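Local coordinates for protein PTS system glucose-specific EIIA component (Mycoplasma capricolum, PDB 2GPR) that probably takes a phosphoryl group from phospho-HPr onto a histidine and passes it to the EIIB domain during phosphotransferase-driven glucose uptake, at residues Glu25-Val28 with Arg32-Gly35. Numbering follows the deposited sequence.
Sequences EDEV and RMLG
Met33 reaches back over the short helix 27-30 and lays its thioether against Val28 and Glu27, while its backbone N donates a hydrogen bond of 3.1 Å to Val28 O, five residues back. This is the wide bond of the Schellman motif in which Arg32, with its positive phi, ends the helix. The bond is bent, with 144° at the hydrogen, and the donor sits 21° out of the carbonyl plane. At the other end Asp26 is the N-cap, its short carboxylate accepting the N-H of Phe29.

The tighter part is apolar. Met33 CG stands anti to its carbonyl carbon (chi1 -72°), which turns the unbranched chain toward the helix and sets SD 3.7 Å from Val28 CA. The same sulfur lies 3.7 Å from Glu27 CG, so the methylene part of the glutamate serves as a greasy partner. The compact, branched Val28 side chain crosses that of Met33 at about a right angle, though the modelled closeness of their methyls is doubtful.

The other side is loose and wet. A water donates to Val28 O (2.9 Å) and to Gly35 O (3.3 Å) and accepts from Leu34 N, tying the helix to the turn. Arg32 points away, its guanidinium salt-bridged to Asp22. Glycine suits position 35 because, at its backbone angles, a CB would jam against Leu34 O.

Val28 O thus has two donors, Met33 N and the water, and backbone polarity rather than buried hydrophobic area probably fixes this surface turn. The Val28 side chain lies about 8 Å from that of His78, the likely phosphorylated histidine.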
ATOM      1  N   GLU A  25       1.869 -14.908  -0.726  1.00 41.88           N
ATOM      2  CA  GLU A  25       1.463 -16.098  -1.459  1.00 42.02           C
ATOM      3  C   GLU A  25       0.759 -15.801  -2.770  1.00 40.54           C
ATOM      4  O   GLU A  25      -0.418 -16.098  -2.924  1.00 44.21           O
ATOM      5  CB  GLU A  25       0.550 -16.954  -0.575  1.00 43.68           C
ATOM      6  CG  GLU A  25      -0.522 -16.085   0.076  1.00 46.33           C
ATOM      7  CD  GLU A  25       0.014 -15.413   1.300  1.00 49.85           C
ATOM      8  OE1 GLU A  25       0.565 -16.269   2.124  1.00 50.84           O
ATOM      9  OE2 GLU A  25       0.055 -14.196   1.448  1.00 51.23           O
ATOM     10  N   ASP A  26       1.484 -15.213  -3.686  1.00 34.83           N
ATOM     11  CA  ASP A  26       0.962 -14.835  -4.968  1.00 30.25           C
ATOM     12  C   ASP A  26       2.095 -14.458  -5.911  1.00 28.31           C
ATOM     13  O   ASP A  26       2.737 -13.422  -5.739  1.00 25.55           O
ATOM     14  CB  ASP A  26       0.013 -13.659  -4.822  1.00 29.43           C
ATOM     15  CG  ASP A  26      -0.386 -13.079  -6.133  1.00 32.28           C
ATOM     16  OD1 ASP A  26       0.370 -12.532  -6.891  1.00 34.17           O
ATOM     17  OD2 ASP A  26      -1.666 -13.063  -6.285  1.00 34.75           O
ATOM     18  N   GLU A  27       2.226 -15.262  -6.950  1.00 29.79           N
ATOM     19  CA  GLU A  27       3.208 -15.155  -8.005  1.00 31.61           C
ATOM     20  C   GLU A  27       3.510 -13.727  -8.395  1.00 28.18           C
ATOM     21  O   GLU A  27       4.654 -13.274  -8.379  1.00 26.97           O
ATOM     22  CB  GLU A  27       2.672 -15.954  -9.224  1.00 40.40           C
ATOM     23  CG  GLU A  27       2.543 -15.119 -10.518  1.00 48.56           C
ATOM     24  CD  GLU A  27       1.197 -15.191 -11.222  1.00 56.11           C
ATOM     25  OE1 GLU A  27       0.276 -15.912 -10.856  1.00 57.64           O
ATOM     26  OE2 GLU A  27       1.150 -14.438 -12.318  1.00 59.31           O
ATOM     27  N   VAL A  28       2.451 -12.991  -8.720  1.00 24.33           N
ATOM     28  CA  VAL A  28       2.611 -11.634  -9.157  1.00 20.46           C
ATOM     29  C   VAL A  28       3.376 -10.749  -8.163  1.00 21.12           C
ATOM     30  O   VAL A  28       4.224  -9.927  -8.540  1.00 19.45           O
ATOM     31  CB  VAL A  28       1.292 -11.018  -9.523  1.00 17.17           C
ATOM     32  CG1 VAL A  28       1.412  -9.514  -9.496  1.00 17.30           C
ATOM     33  CG2 VAL A  28       0.777 -11.503 -10.868  1.00 16.88           C
ATOM     34  N   ARG A  32       7.660 -10.137  -7.693  1.00 35.66           N
ATOM     35  CA  ARG A  32       7.921  -8.746  -8.075  1.00 34.99           C
ATOM     36  C   ARG A  32       7.712  -8.468  -9.547  1.00 32.71           C
ATOM     37  O   ARG A  32       8.434  -7.678 -10.110  1.00 30.01           O
ATOM     38  CB  ARG A  32       9.359  -8.361  -7.766  1.00 35.19           C
ATOM     39  CG  ARG A  32       9.614  -7.919  -6.342  1.00 34.73           C
ATOM     40  CD  ARG A  32      10.842  -8.615  -5.794  1.00 35.18           C
ATOM     41  NE  ARG A  32      11.038  -8.419  -4.368  1.00 35.97           N
ATOM     42  CZ  ARG A  32      10.902  -9.327  -3.400  1.00 34.26           C
ATOM     43  NH1 ARG A  32      10.494 -10.575  -3.604  1.00 33.87           N
ATOM     44  NH2 ARG A  32      11.195  -8.954  -2.164  1.00 33.92           N
ATOM     45  N   MET A  33       6.729  -9.119 -10.174  1.00 34.40           N
ATOM     46  CA  MET A  33       6.450  -8.959 -11.614  1.00 31.58           C
ATOM     47  C   MET A  33       6.210  -7.514 -12.042  1.00 33.82           C
ATOM     48  O   MET A  33       6.748  -7.052 -13.041  1.00 33.90           O
ATOM     49  CB  MET A  33       5.302  -9.879 -12.061  1.00 29.44           C
ATOM     50  CG  MET A  33       5.754 -11.320 -12.082  1.00 32.51           C
ATOM     51  SD  MET A  33       4.416 -12.497 -12.242  1.00 34.53           S
ATOM     52  CE  MET A  33       3.171 -11.315 -12.830  1.00 35.30           C
ATOM     53  N   LEU A  34       5.430  -6.778 -11.250  1.00 34.89           N
ATOM     54  CA  LEU A  34       5.073  -5.414 -11.566  1.00 36.70           C
ATOM     55  C   LEU A  34       5.922  -4.375 -10.868  1.00 37.09           C
ATOM     56  O   LEU A  34       5.879  -3.187 -11.181  1.00 34.03           O
ATOM     57  CB  LEU A  34       3.578  -5.173 -11.306  1.00 38.29           C
ATOM     58  CG  LEU A  34       2.714  -5.635 -12.472  1.00 39.12           C
ATOM     59  CD1 LEU A  34       1.246  -5.327 -12.193  1.00 38.03           C
ATOM     60  CD2 LEU A  34       3.166  -4.927 -13.758  1.00 39.32           C
ATOM     61  N   GLY A  35       6.701  -4.833  -9.899  1.00 39.45           N
ATOM     62  CA  GLY A  35       7.521  -3.927  -9.141  1.00 37.95           C
ATOM     63  C   GLY A  35       7.949  -4.545  -7.843  1.00 36.12           C
ATOM     64  O   GLY A  35       7.662  -5.717  -7.596  1.00 32.47           O
TER
HETATM   65  O   HOH W   1       4.720  -7.089  -8.083  1.00 36.57           O